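Local coordinates for protein disulfide isomerase (PDB 4N30), which is a DsbA-type member of the thioredoxin family, probably a thiol-disulfide oxidoreductase that acts on disulfide bonds in other proteins, at residues G99-A102 with R103-R107; G117-A120 with F121-I125; E148-Q151 with A152-E155; L163-S166 with D167-D171. One frame throughout, in Å; residues are numbered along the deposited sequence.

Contact 1 (G99-A102 with R103-R107); sequences GEAA and RHQAR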
ATOM      1  N   GLY A  99      14.328   6.958  -5.833  1.00 11.24           N
ATOM      2  CA  GLY A  99      15.527   6.119  -6.020  1.00 11.63           C
ATOM      3  C   GLY A  99      15.518   4.803  -5.238  1.00 11.41           C
ATOM      4  O   GLY A  99      14.458   4.189  -4.977  1.00 12.26           O
ATOM      5  N   GLU A 100      16.705   4.416  -4.864  1.00 11.27           N
ATOM      6  CA  GLU A 100      16.915   3.143  -4.242  0.50 12.32           C
ATOM      7  C   GLU A 100      16.153   3.006  -2.938  1.00 11.52           C
ATOM      8  O   GLU A 100      15.675   1.904  -2.620  1.00 12.24           O
ATOM      9  CB  GLU A 100      18.453   2.909  -4.065  0.50 12.96           C
ATOM     10  CG  GLU A 100      18.819   1.529  -3.458  0.50 17.07           C
ATOM     11  CD  GLU A 100      18.288   0.332  -4.282  0.50 15.91           C
ATOM     12  OE1 GLU A 100      17.888   0.429  -5.438  0.50 18.85           O
ATOM     13  OE2 GLU A 100      18.137  -0.799  -3.722  0.50 18.86           O
ATOM     14  N   ALA A 101      16.085   4.011  -2.129  1.00 11.92           N
ATOM     15  CA  ALA A 101      15.455   3.932  -0.832  1.00 12.08           C
ATOM     16  C   ALA A 101      14.038   3.444  -0.942  1.00 11.73           C
ATOM     17  O   ALA A 101      13.619   2.576  -0.184  1.00 10.82           O
ATOM     18  CB  ALA A 101      15.440   5.274  -0.149  1.00 13.02           C
ATOM     19  N   ALA A 102      13.254   3.977  -1.895  1.00  9.67           N
ATOM     20  CA  ALA A 102      11.848   3.583  -1.979  1.00  9.54           C
ATOM     21  C   ALA A 102      11.712   2.124  -2.409  1.00  9.96           C
ATOM     22  O   ALA A 102      10.813   1.394  -1.992  1.00  9.77           O
ATOM     23  CB  ALA A 102      11.093   4.554  -2.887  1.00 10.15           C
ATOM     24  N   ARG A 103      12.604   1.699  -3.336  1.00 10.72           N
ATOM     25  CA  ARG A 103      12.561   0.258  -3.783  1.00 11.02           C
ATOM     26  C   ARG A 103      12.968  -0.690  -2.636  1.00 11.61           C
ATOM     27  O   ARG A 103      12.308  -1.717  -2.429  1.00 11.10           O
ATOM     28  CB  ARG A 103      13.495   0.071  -4.990  1.00 12.34           C
ATOM     29  CG  ARG A 103      13.108   0.963  -6.150  1.00 14.76           C
ATOM     30  CD  ARG A 103      13.873   0.677  -7.415  1.00 17.14           C
ATOM     31  NE  ARG A 103      15.316   0.883  -7.283  1.00 19.96           N
ATOM     32  CZ  ARG A 103      15.989   1.947  -7.740  1.00 22.29           C
ATOM     33  NH1 ARG A 103      15.393   3.010  -8.326  1.00 26.12           N
ATOM     34  NH2 ARG A 103      17.325   1.917  -7.616  1.00 26.59           N
ATOM     35  N   HIS A 104      14.066  -0.355  -1.949  1.00 10.84           N
ATOM     36  CA  HIS A 104      14.523  -1.231  -0.858  1.00 10.53           C
ATOM     37  C   HIS A 104      13.435  -1.268   0.215  1.00 11.57           C
ATOM     38  O   HIS A 104      13.205  -2.357   0.779  1.00 11.59           O
ATOM     39  CB  HIS A 104      15.748  -0.471  -0.262  1.00 11.69           C
ATOM     40  CG  HIS A 104      16.293  -1.099   0.986  1.00 11.43           C
ATOM     41  ND1 HIS A 104      16.667  -2.436   1.040  1.00 14.11           N
ATOM     42  CD2 HIS A 104      16.449  -0.541   2.204  1.00 11.62           C
ATOM     43  CE1 HIS A 104      17.110  -2.662   2.300  1.00 14.09           C
ATOM     44  NE2 HIS A 104      16.967  -1.521   3.025  1.00 14.55           N
ATOM     45  N   GLN A 105      12.754  -0.146   0.507  1.00 10.58           N
ATOM     46  CA  GLN A 105      11.732  -0.142   1.540  1.00  9.61           C
ATOM     47  C   GLN A 105      10.512  -0.945   1.110  1.00 10.95           C
ATOM     48  O   GLN A 105       9.900  -1.637   1.988  1.00 10.55           O
ATOM     49  CB  GLN A 105      11.408   1.298   1.892  1.00 10.58           C
ATOM     50  CG  GLN A 105      12.600   1.889   2.671  1.00 11.54           C
ATOM     51  CD  GLN A 105      12.618   3.424   2.628  1.00 11.14           C
ATOM     52  OE1 GLN A 105      11.550   4.107   2.426  1.00 13.81           O
ATOM     53  NE2 GLN A 105      13.758   3.981   2.825  1.00 10.22           N
ATOM     54  N   ALA A 106      10.141  -0.956  -0.185  1.00  9.36           N
ATOM     55  CA  ALA A 106       9.087  -1.807  -0.652  1.00  9.69           C
ATOM     56  C   ALA A 106       9.438  -3.297  -0.372  1.00 10.00           C
ATOM     57  O   ALA A 106       8.593  -4.092   0.020  1.00 10.83           O
ATOM     58  CB  ALA A 106       8.826  -1.534  -2.143  1.00 10.55           C
ATOM     59  N   ARG A 107      10.681  -3.635  -0.644  1.00  9.91           N
ATOM     60  CA  ARG A 107      11.088  -5.021  -0.392  1.00  9.89           C
ATOM     61  C   ARG A 107      11.075  -5.336   1.075  1.00 10.50           C
ATOM     62  O   ARG A 107      10.673  -6.484   1.446  1.00 11.19           O
ATOM     63  CB  ARG A 107      12.463  -5.247  -1.005  1.00 12.08           C
ATOM     64  CG  ARG A 107      12.577  -5.173  -2.537  1.00 13.08           C
ATOM     65  CD  ARG A 107      13.972  -5.366  -3.097  1.00 17.02           C
ATOM     66  NE  ARG A 107      14.107  -4.795  -4.392  1.00 21.84           N
ATOM     67  CZ  ARG A 107      14.805  -3.670  -4.683  1.00 19.63           C
ATOM     68  NH1 ARG A 107      15.646  -3.120  -3.815  1.00 26.56           N
ATOM     69  NH2 ARG A 107      14.815  -3.323  -5.958  1.00 33.34           N
TER
HETATM   70  O   HOH W   1      17.822  -1.771  -6.638  1.00 30.55           O
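The opening turns of helix 99-131 carry a salt-bridge network in which the carboxylate of E100 reaches R103 and R107, one and two turns further along. OE1 of E100 takes the nearer arginine: NH2 of R103 lies 2.7 Å from it, approaching nearly end-on to the C-O bond, and NE of R103 adds a weak bond at 3.2 Å. The two planes are 63° apart. A bend at chi3 folds the R103 guanidinium back over the backbone, and one face of that group lies against G99 C and E100 CA, toward its rim. OE2 serves the second arginine, weakly, with NH1 of R107 3.4 Å away; here E100 OE2 sits at the guanidinium edge and the planes are only 24° apart. A water lies between E100 OE1 and R107 NH2, its bond to the arginine weak and its approach to the carboxylate doubtfully short. In this alpha-helical domain of the DsbA-type thioredoxin fold, the backbone beneath keeps the i to i+4 pattern, H104 N meeting E100 O at 2.9 Å with a straight N-H (173°). The H104 ring leads away from 99-102, and its NE2 is bonded to G142 O. On the buried side A102 packs on D63, E65 and P94, while A106 touches I168 of helix 162-177.

Contact 2 (G117-A120 with F121-I125); sequences GAKA and FWSAI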
ATOM      1  N   GLY A 117       2.943 -11.734   8.389  1.00 12.93           N
ATOM      2  CA  GLY A 117       1.618 -11.489   7.869  1.00 13.55           C
ATOM      3  C   GLY A 117       1.232 -10.029   7.762  1.00 13.62           C
ATOM      4  O   GLY A 117       2.056  -9.103   7.767  1.00 13.22           O
ATOM      5  N   ALA A 118      -0.047  -9.762   7.779  1.00 14.21           N
ATOM      6  CA  ALA A 118      -0.548  -8.362   7.719  1.00 13.25           C
ATOM      7  C   ALA A 118      -0.142  -7.559   8.845  1.00 13.26           C
ATOM      8  O   ALA A 118       0.148  -6.330   8.698  1.00 13.93           O
ATOM      9  CB  ALA A 118      -2.095  -8.381   7.605  1.00 16.59           C
ATOM     10  N   LYS A 119      -0.133  -8.054  10.043  1.00 13.84           N
ATOM     11  CA  LYS A 119       0.192  -7.266  11.166  1.00 14.62           C
ATOM     12  C   LYS A 119       1.646  -6.746  11.026  1.00 15.48           C
ATOM     13  O   LYS A 119       1.927  -5.553  11.194  1.00 14.53           O
ATOM     14  CB  LYS A 119       0.050  -8.086  12.492  1.00 19.82           C
ATOM     15  CG  LYS A 119       0.529  -7.357  13.768  1.00 29.21           C
ATOM     16  CD  LYS A 119      -0.463  -6.287  14.201  1.00 37.41           C
ATOM     17  CE  LYS A 119       0.073  -5.346  15.286  1.00 40.63           C
ATOM     18  NZ  LYS A 119      -0.154  -5.923  16.643  1.00 45.62           N
ATOM     19  N   ALA A 120       2.559  -7.626  10.608  1.00 14.21           N
ATOM     20  CA  ALA A 120       3.948  -7.210  10.399  1.00 13.18           C
ATOM     21  C   ALA A 120       4.096  -6.249   9.208  1.00 11.60           C
ATOM     22  O   ALA A 120       4.914  -5.326   9.296  1.00 12.12           O
ATOM     23  CB  ALA A 120       4.896  -8.429  10.227  1.00 14.01           C
ATOM     24  N   PHE A 121       3.366  -6.525   8.156  1.00 10.94           N
ATOM     25  CA  PHE A 121       3.431  -5.701   6.982  1.00 12.60           C
ATOM     26  C   PHE A 121       3.026  -4.255   7.306  1.00 10.82           C
ATOM     27  O   PHE A 121       3.802  -3.309   7.031  1.00 11.47           O
ATOM     28  CB  PHE A 121       2.514  -6.274   5.886  1.00 11.78           C
ATOM     29  CG  PHE A 121       2.394  -5.415   4.664  1.00 12.37           C
ATOM     30  CD1 PHE A 121       3.250  -5.672   3.618  1.00 13.29           C
ATOM     31  CD2 PHE A 121       1.449  -4.412   4.512  1.00 13.46           C
ATOM     32  CE1 PHE A 121       3.178  -4.958   2.420  1.00 13.69           C
ATOM     33  CE2 PHE A 121       1.369  -3.703   3.304  1.00 13.37           C
ATOM     34  CZ  PHE A 121       2.265  -3.960   2.287  1.00 13.51           C
ATOM     35  N   TRP A 122       1.903  -4.066   7.958  1.00 10.67           N
ATOM     36  CA  TRP A 122       1.456  -2.714   8.253  1.00 10.95           C
ATOM     37  C   TRP A 122       2.240  -2.060   9.364  1.00 10.99           C
ATOM     38  O   TRP A 122       2.464  -0.862   9.283  1.00 12.05           O
ATOM     39  CB  TRP A 122      -0.067  -2.721   8.539  1.00 12.40           C
ATOM     40  CG  TRP A 122      -0.846  -3.005   7.314  1.00 11.91           C
ATOM     41  CD1 TRP A 122      -1.411  -4.223   6.939  1.00 12.86           C
ATOM     42  CD2 TRP A 122      -1.168  -2.095   6.261  1.00 11.82           C
ATOM     43  NE1 TRP A 122      -2.019  -4.132   5.707  1.00 13.98           N
ATOM     44  CE2 TRP A 122      -1.930  -2.830   5.265  1.00 13.29           C
ATOM     45  CE3 TRP A 122      -0.905  -0.699   6.015  1.00 12.47           C
ATOM     46  CZ2 TRP A 122      -2.352  -2.233   4.097  1.00 13.74           C
ATOM     47  CZ3 TRP A 122      -1.387  -0.108   4.846  1.00 13.92           C
ATOM     48  CH2 TRP A 122      -2.098  -0.895   3.887  1.00 12.54           C
ATOM     49  N   SER A 123       2.762  -2.847  10.290  1.00 12.35           N
ATOM     50  CA  SER A 123       3.670  -2.299  11.270  0.50 11.82           C
ATOM     51  C   SER A 123       4.968  -1.852  10.631  1.00 11.92           C
ATOM     52  O   SER A 123       5.514  -0.811  11.032  1.00 12.20           O
ATOM     53  CB  SER A 123       3.943  -3.283  12.422  0.50 12.53           C
ATOM     54  OG  SER A 123       2.781  -3.430  13.188  0.50 13.66           O
ATOM     55  N   ALA A 124       5.435  -2.554   9.614  1.00 11.39           N
ATOM     56  CA  ALA A 124       6.721  -2.205   8.942  1.00 11.98           C
ATOM     57  C   ALA A 124       6.458  -0.933   8.148  1.00 10.60           C
ATOM     58  O   ALA A 124       7.372  -0.082   7.994  1.00 10.80           O
ATOM     59  CB  ALA A 124       7.240  -3.314   8.071  1.00 12.49           C
ATOM     60  N   ILE A 125       5.277  -0.809   7.501  1.00 10.69           N
ATOM     61  CA  ILE A 125       4.943   0.461   6.793  1.00 11.24           C
ATOM     62  C   ILE A 125       5.048   1.660   7.755  1.00 12.10           C
ATOM     63  O   ILE A 125       5.686   2.710   7.467  1.00 11.30           O
ATOM     64  CB  ILE A 125       3.534   0.357   6.181  1.00 11.74           C
ATOM     65  CG1 ILE A 125       3.596  -0.550   4.939  1.00 15.37           C
ATOM     66  CG2 ILE A 125       3.008   1.792   5.783  1.00 11.92           C
ATOM     67  CD1 ILE A 125       2.324  -0.828   4.242  1.00 18.85           C
TER
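F121 and W122 sit one turn beyond G117 and A118 in helix 99-131, and backbone bonds satisfy their amides. W122 N donates to A118 O at 3.0 Å with an N-H angle of 174°. F121 N to G117 O, S123 N to K119 O and A124 N to A120 O repeat the same i to i+4 pattern, the last the shortest at 2.8 Å. All four carbonyls of 117-120 are therefore used by the following turn. The amides of A118 and K119 lack a helical bond to the preceding turn, and the helix is kinked there. A118 O also has the indole of W122 beside it: the carbonyl lies at the ring edge, near its plane, with A118 O 3.2 Å from W122 CD1. The A118 methyl makes a looser apolar contact with the same carbon, CD1 of W122, at 4.3 Å. S123 OG lies 3.0 Å from K119 O, placed there by a chi1 of -69° that sets the hydroxyl beside its own backbone N. K119, bent at chi2 and chi4, brings CE alongside that hydroxyl. This is the stretch of the helical domain that faces the thioredoxin sheet: W122 packs on L88 and W90 of strand 86-92, meets Y49 edge-to-face, and its NE1 is satisfied by a weak hydrogen bond to L48 O. F121, with CG anti to the backbone N (174°), swings its ring away from 117-120 to meet H46 and stand edge-to-face with W90. A124 and S123 touch F146 in a loop.

Contact 3 (E148-Q151 with A152-E155); sequences ELDQ and ARLE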
ATOM      1  N   GLU A 148      10.944  -6.656  16.871  1.00 21.35           N
ATOM      2  CA  GLU A 148      10.023  -7.829  16.922  1.00 22.98           C
ATOM      3  C   GLU A 148      10.203  -8.749  15.710  1.00 20.44           C
ATOM      4  O   GLU A 148       9.786  -9.942  15.775  1.00 19.14           O
ATOM      5  CB  GLU A 148       8.593  -7.341  16.988  1.00 26.68           C
ATOM      6  CG  GLU A 148       8.295  -6.627  18.333  1.00 28.88           C
ATOM      7  CD  GLU A 148       8.823  -5.192  18.361  1.00 35.40           C
ATOM      8  OE1 GLU A 148       9.073  -4.618  17.274  1.00 32.23           O
ATOM      9  OE2 GLU A 148       8.982  -4.645  19.478  1.00 39.98           O
ATOM     10  N   LEU A 149      10.848  -8.270  14.642  1.00 17.54           N
ATOM     11  CA  LEU A 149      11.176  -9.104  13.511  1.00 17.18           C
ATOM     12  C   LEU A 149      12.593  -9.573  13.627  1.00 16.03           C
ATOM     13  O   LEU A 149      13.385  -9.010  14.380  1.00 17.90           O
ATOM     14  CB  LEU A 149      10.974  -8.337  12.193  1.00 18.91           C
ATOM     15  CG  LEU A 149       9.495  -8.015  11.847  1.00 22.00           C
ATOM     16  CD1 LEU A 149       9.359  -7.806  10.344  1.00 25.37           C
ATOM     17  CD2 LEU A 149       8.534  -9.146  12.215  1.00 25.78           C
ATOM     18  N   ASP A 150      12.896 -10.581  12.794  1.00 15.10           N
ATOM     19  CA  ASP A 150      14.280 -11.087  12.688  1.00 16.02           C
ATOM     20  C   ASP A 150      14.966 -10.203  11.656  1.00 15.05           C
ATOM     21  O   ASP A 150      14.731 -10.311  10.434  1.00 14.39           O
ATOM     22  CB  ASP A 150      14.155 -12.548  12.297  1.00 14.76           C
ATOM     23  CG  ASP A 150      15.479 -13.193  12.061  1.00 15.09           C
ATOM     24  OD1 ASP A 150      15.436 -14.460  11.965  1.00 15.66           O
ATOM     25  OD2 ASP A 150      16.532 -12.556  11.921  1.00 16.15           O
ATOM     26  N   GLN A 151      15.822  -9.304  12.174  1.00 16.85           N
ATOM     27  CA  GLN A 151      16.357  -8.266  11.261  1.00 16.47           C
ATOM     28  C   GLN A 151      17.314  -8.802  10.210  1.00 15.36           C
ATOM     29  O   GLN A 151      17.244  -8.432   9.063  1.00 15.43           O
ATOM     30  CB  GLN A 151      17.110  -7.179  12.057  1.00 22.24           C
ATOM     31  CG  GLN A 151      16.493  -6.681  13.343  1.00 33.53           C
ATOM     32  CD  GLN A 151      15.627  -5.486  13.105  1.00 38.78           C
ATOM     33  OE1 GLN A 151      14.995  -5.389  12.043  1.00 44.96           O
ATOM     34  NE2 GLN A 151      15.616  -4.532  14.063  1.00 28.91           N
ATOM     35  N   ALA A 152      18.240  -9.701  10.596  1.00 15.59           N
ATOM     36  CA  ALA A 152      19.129 -10.207   9.606  1.00 14.83           C
ATOM     37  C   ALA A 152      18.386 -10.991   8.510  1.00 12.90           C
ATOM     38  O   ALA A 152      18.733 -10.904   7.331  1.00 14.25           O
ATOM     39  CB  ALA A 152      20.230 -11.115  10.199  1.00 17.18           C
ATOM     40  N   ARG A 153      17.374 -11.733   8.977  1.00 13.55           N
ATOM     41  CA  ARG A 153      16.496 -12.477   8.035  1.00 13.46           C
ATOM     42  C   ARG A 153      15.769 -11.498   7.051  1.00 12.00           C
ATOM     43  O   ARG A 153      15.708 -11.689   5.863  1.00 11.78           O
ATOM     44  CB  ARG A 153      15.479 -13.270   8.853  1.00 12.90           C
ATOM     45  CG  ARG A 153      14.569 -14.059   7.979  1.00 12.60           C
ATOM     46  CD  ARG A 153      13.617 -14.837   8.863  1.00 12.18           C
ATOM     47  NE  ARG A 153      12.497 -15.358   8.067  1.00 12.03           N
ATOM     48  CZ  ARG A 153      11.400 -15.924   8.582  1.00 13.47           C
ATOM     49  NH1 ARG A 153      11.221 -15.948   9.872  1.00 13.93           N
ATOM     50  NH2 ARG A 153      10.476 -16.375   7.759  1.00 13.08           N
ATOM     51  N   LEU A 154      15.240 -10.449   7.654  1.00 11.55           N
ATOM     52  CA  LEU A 154      14.542  -9.362   6.875  1.00 12.68           C
ATOM     53  C   LEU A 154      15.450  -8.781   5.741  1.00 14.15           C
ATOM     54  O   LEU A 154      15.077  -8.678   4.590  1.00 13.81           O
ATOM     55  CB  LEU A 154      14.048  -8.346   7.885  1.00 14.01           C
ATOM     56  CG  LEU A 154      13.078  -7.380   7.175  1.00 15.35           C
ATOM     57  CD1 LEU A 154      11.683  -7.988   7.037  1.00 15.33           C
ATOM     58  CD2 LEU A 154      12.981  -6.099   8.054  1.00 18.51           C
ATOM     59  N   GLU A 155      16.691  -8.482   6.190  1.00 14.90           N
ATOM     60  CA  GLU A 155      17.599  -7.902   5.203  1.00 17.76           C
ATOM     61  C   GLU A 155      17.983  -8.855   4.101  1.00 15.22           C
ATOM     62  O   GLU A 155      18.142  -8.495   2.956  1.00 16.39           O
ATOM     63  CB  GLU A 155      18.862  -7.413   5.915  1.00 20.10           C
ATOM     64  CG  GLU A 155      18.589  -6.247   6.892  1.00 25.49           C
ATOM     65  CD  GLU A 155      19.683  -5.998   7.937  1.00 35.23           C
ATOM     66  OE1 GLU A 155      20.826  -6.494   7.770  1.00 37.05           O
ATOM     67  OE2 GLU A 155      19.383  -5.305   8.946  1.00 35.33           O
TER
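D150 caps the N-terminus of helix 151-160 through a side-chain bond to the amide of R153: OD2 of D150 accepts R153 N at 3.2 Å, with an N-H angle of 160°. The donor comes from above the carboxylate plane, 62° out of it. With CG of D150 anti to its backbone N (chi1 176°), the carboxylate lies across the first turn. The negative group at this end of the helix probably also interacts favourably with the helix dipole. Two backbone bonds begin the helix proper, L154 N to D150 O at 2.8 Å and E155 N to Q151 O at 2.9 Å. D150 thus accepts twice, once through its side chain and once through its carbonyl. Beyond the cap, the contact between D150 and R153 is made by carbon rather than charge: CB of R153 presses on CG of D150 at 3.2 Å, and R153 CD runs beside D150 OD1 at 3.6 Å. The extended arginine carries its guanidinium onward, crossing the aspartate at about a right angle; R153 NH1 remains 4.9 Å from D150 OD1, not in contact. Packing completes the turn on its inner side, where CD1 of L149 meets CD1 of L154 at 4.0 Å; L154 is buried, whereas D150 and R153 are exposed. The capped turn leans on helix 99-131, from which A112 and Q115 touch L149 and Q115 also touches D150 and R153, so the loop entering helix 151-160 is joined to the long helix before it.

Contact 4 (L163-S166 with D167-D171); sequences LIDS and DIKLD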
ATOM      1  N   LEU A 163      10.830 -13.456  -5.699  1.00 15.34           N
ATOM      2  CA  LEU A 163       9.364 -13.508  -5.758  1.00 14.83           C
ATOM      3  C   LEU A 163       8.785 -12.185  -5.302  1.00 15.41           C
ATOM      4  O   LEU A 163       7.904 -11.608  -5.976  1.00 15.43           O
ATOM      5  CB  LEU A 163       8.850 -14.685  -4.999  1.00 15.65           C
ATOM      6  CG  LEU A 163       9.260 -16.122  -5.481  1.00 18.18           C
ATOM      7  CD1 LEU A 163       8.710 -17.202  -4.558  1.00 20.64           C
ATOM      8  CD2 LEU A 163       8.673 -16.379  -6.848  1.00 22.08           C
ATOM      9  N   ILE A 164       9.311 -11.687  -4.165  1.00 13.50           N
ATOM     10  CA  ILE A 164       8.778 -10.416  -3.657  1.00 14.44           C
ATOM     11  C   ILE A 164       9.124  -9.258  -4.580  1.00 14.17           C
ATOM     12  O   ILE A 164       8.334  -8.323  -4.818  1.00 15.21           O
ATOM     13  CB  ILE A 164       9.033 -10.149  -2.170  1.00 14.15           C
ATOM     14  CG1 ILE A 164      10.475 -10.085  -1.924  1.00 14.98           C
ATOM     15  CG2 ILE A 164       8.305 -11.222  -1.365  1.00 16.42           C
ATOM     16  CD1 ILE A 164      11.056  -8.662  -1.829  1.00 17.78           C
ATOM     17  N   ASP A 165      10.322  -9.327  -5.170  1.00 14.03           N
ATOM     18  CA  ASP A 165      10.788  -8.263  -6.109  1.00 16.61           C
ATOM     19  C   ASP A 165       9.839  -8.260  -7.285  1.00 18.17           C
ATOM     20  O   ASP A 165       9.412  -7.134  -7.708  1.00 17.19           O
ATOM     21  CB  ASP A 165      12.241  -8.599  -6.556  1.00 20.70           C
ATOM     22  CG  ASP A 165      12.815  -7.671  -7.623  1.00 26.62           C
ATOM     23  OD1 ASP A 165      13.067  -6.507  -7.292  1.00 30.58           O
ATOM     24  OD2 ASP A 165      13.080  -8.181  -8.757  1.00 32.68           O
ATOM     25  N   SER A 166       9.437  -9.423  -7.778  1.00 16.54           N
ATOM     26  CA  SER A 166       8.534  -9.583  -8.907  0.50 19.23           C
ATOM     27  C   SER A 166       7.213  -8.980  -8.573  1.00 18.44           C
ATOM     28  O   SER A 166       6.584  -8.326  -9.437  1.00 18.64           O
ATOM     29  CB  SER A 166       8.268 -11.048  -9.158  0.50 21.22           C
ATOM     30  OG  SER A 166       9.364 -11.668  -9.789  0.50 25.92           O
ATOM     31  N   ASP A 167       6.756  -9.162  -7.307  1.00 15.99           N
ATOM     32  CA  ASP A 167       5.431  -8.716  -6.948  1.00 16.57           C
ATOM     33  C   ASP A 167       5.428  -7.197  -6.889  1.00 14.58           C
ATOM     34  O   ASP A 167       4.413  -6.569  -7.285  1.00 15.40           O
ATOM     35  CB  ASP A 167       5.034  -9.237  -5.603  1.00 15.41           C
ATOM     36  CG  ASP A 167       4.743 -10.740  -5.637  1.00 17.29           C
ATOM     37  OD1 ASP A 167       4.664 -11.272  -6.762  1.00 21.38           O
ATOM     38  OD2 ASP A 167       4.663 -11.316  -4.564  1.00 17.11           O
ATOM     39  N   ILE A 168       6.477  -6.593  -6.399  1.00 13.92           N
ATOM     40  CA  ILE A 168       6.617  -5.130  -6.435  1.00 13.22           C
ATOM     41  C   ILE A 168       6.595  -4.603  -7.863  1.00 14.66           C
ATOM     42  O   ILE A 168       5.861  -3.651  -8.194  1.00 14.69           O
ATOM     43  CB  ILE A 168       7.858  -4.725  -5.712  1.00 12.36           C
ATOM     44  CG1 ILE A 168       7.666  -5.101  -4.227  1.00 12.22           C
ATOM     45  CG2 ILE A 168       8.090  -3.210  -5.862  1.00 13.44           C
ATOM     46  CD1 ILE A 168       9.001  -5.146  -3.535  1.00 13.48           C
ATOM     47  N   LYS A 169       7.403  -5.207  -8.730  1.00 15.95           N
ATOM     48  CA  LYS A 169       7.466  -4.853 -10.132  0.50 16.37           C
ATOM     49  C   LYS A 169       6.136  -4.992 -10.807  1.00 17.61           C
ATOM     50  O   LYS A 169       5.796  -4.124 -11.647  1.00 16.52           O
ATOM     51  CB  LYS A 169       8.540  -5.691 -10.848  0.50 17.41           C
ATOM     52  CG  LYS A 169       9.960  -5.298 -10.456  0.50 19.16           C
ATOM     53  CD  LYS A 169      11.009  -6.194 -11.121  0.50 22.15           C
ATOM     54  CE  LYS A 169      12.421  -5.648 -11.001  0.50 22.33           C
ATOM     55  NZ  LYS A 169      13.390  -6.791 -11.114  0.50 24.37           N
ATOM     56  N   LEU A 170       5.344  -5.998 -10.493  1.00 14.64           N
ATOM     57  CA  LEU A 170       4.040  -6.208 -11.074  1.00 19.03           C
ATOM     58  C   LEU A 170       3.115  -5.060 -10.697  1.00 16.08           C
ATOM     59  O   LEU A 170       2.335  -4.550 -11.546  1.00 15.20           O
ATOM     60  CB  LEU A 170       3.405  -7.536 -10.604  1.00 20.38           C
ATOM     61  CG  LEU A 170       2.070  -7.877 -11.282  1.00 23.68           C
ATOM     62  CD1 LEU A 170       2.285  -7.935 -12.811  1.00 29.32           C
ATOM     63  CD2 LEU A 170       1.563  -9.218 -10.758  1.00 26.31           C
ATOM     64  N   ASP A 171       3.091  -4.672  -9.410  1.00 13.81           N
ATOM     65  CA  ASP A 171       2.257  -3.496  -9.029  1.00 13.29           C
ATOM     66  C   ASP A 171       2.680  -2.268  -9.805  1.00 12.82           C
ATOM     67  O   ASP A 171       1.786  -1.548 -10.298  1.00 13.06           O
ATOM     68  CB  ASP A 171       2.409  -3.180  -7.548  1.00 13.82           C
ATOM     69  CG  ASP A 171       1.627  -4.054  -6.633  1.00 14.95           C
ATOM     70  OD1 ASP A 171       0.710  -4.819  -7.118  1.00 18.48           O
ATOM     71  OD2 ASP A 171       1.796  -3.905  -5.377  1.00 12.45           O
TER
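D165 and K169, one turn apart on helix 162-177, form a salt bridge through OD2 of D165 and NZ of K169, 2.8 Å apart. D165 turns its CG anti to the backbone N (chi1 175°), which swings the carboxylate along the helix to the lysine. K169 sets off beside its own backbone N (chi1 -71°) and stays extended to the tip. Its methylenes run past the carboxylate, with CE of K169 3.4 Å from D165 OD2, and the ammonium meets that oxygen on the syn side, 20° out of the carboxylate plane. The second oxygen, OD1 of D165, has a long, weak ion pair with R107. On the buried side I164 and I168 meet through their CD1 atoms at 4.4 Å, and both rest on R107 of helix 99-131; I164 also touches C111, whose disulfide to C157 ties helix 99-131 to helix 151-160. The S166 hydroxyl bonds E162 O, one turn back. Beneath the bridge, K169 N bonds D165 O at 3.0 Å. The i to i+4 salt bridge lies on the outer side and I164 and I168 on the buried one, as in an amphipathic alpha-helix, here packed against the long helix 99-131 of the DsbA helical domain.

All four are local contacts along helices or at a helix start, on the helical side of this thioredoxin-fold protein, but they differ in depth: contacts 1, 2 and 4 are partly buried, and contact 3 lies at the surface. Contacts 1 and 2 share helix 99-131, their centres about 16 Å apart: the first is ionic on its outer side, the second aromatic where the helix meets strand 86-92. Contact 3, a helix start held by a cap, reaches contact 2 through a loose touch of A120 CB and L149 CD2 at 4.2 Å. Contact 4 meets contact 1 directly, by packing and a weak ion pair. Contacts 3 and 4, on successive helices, do not touch.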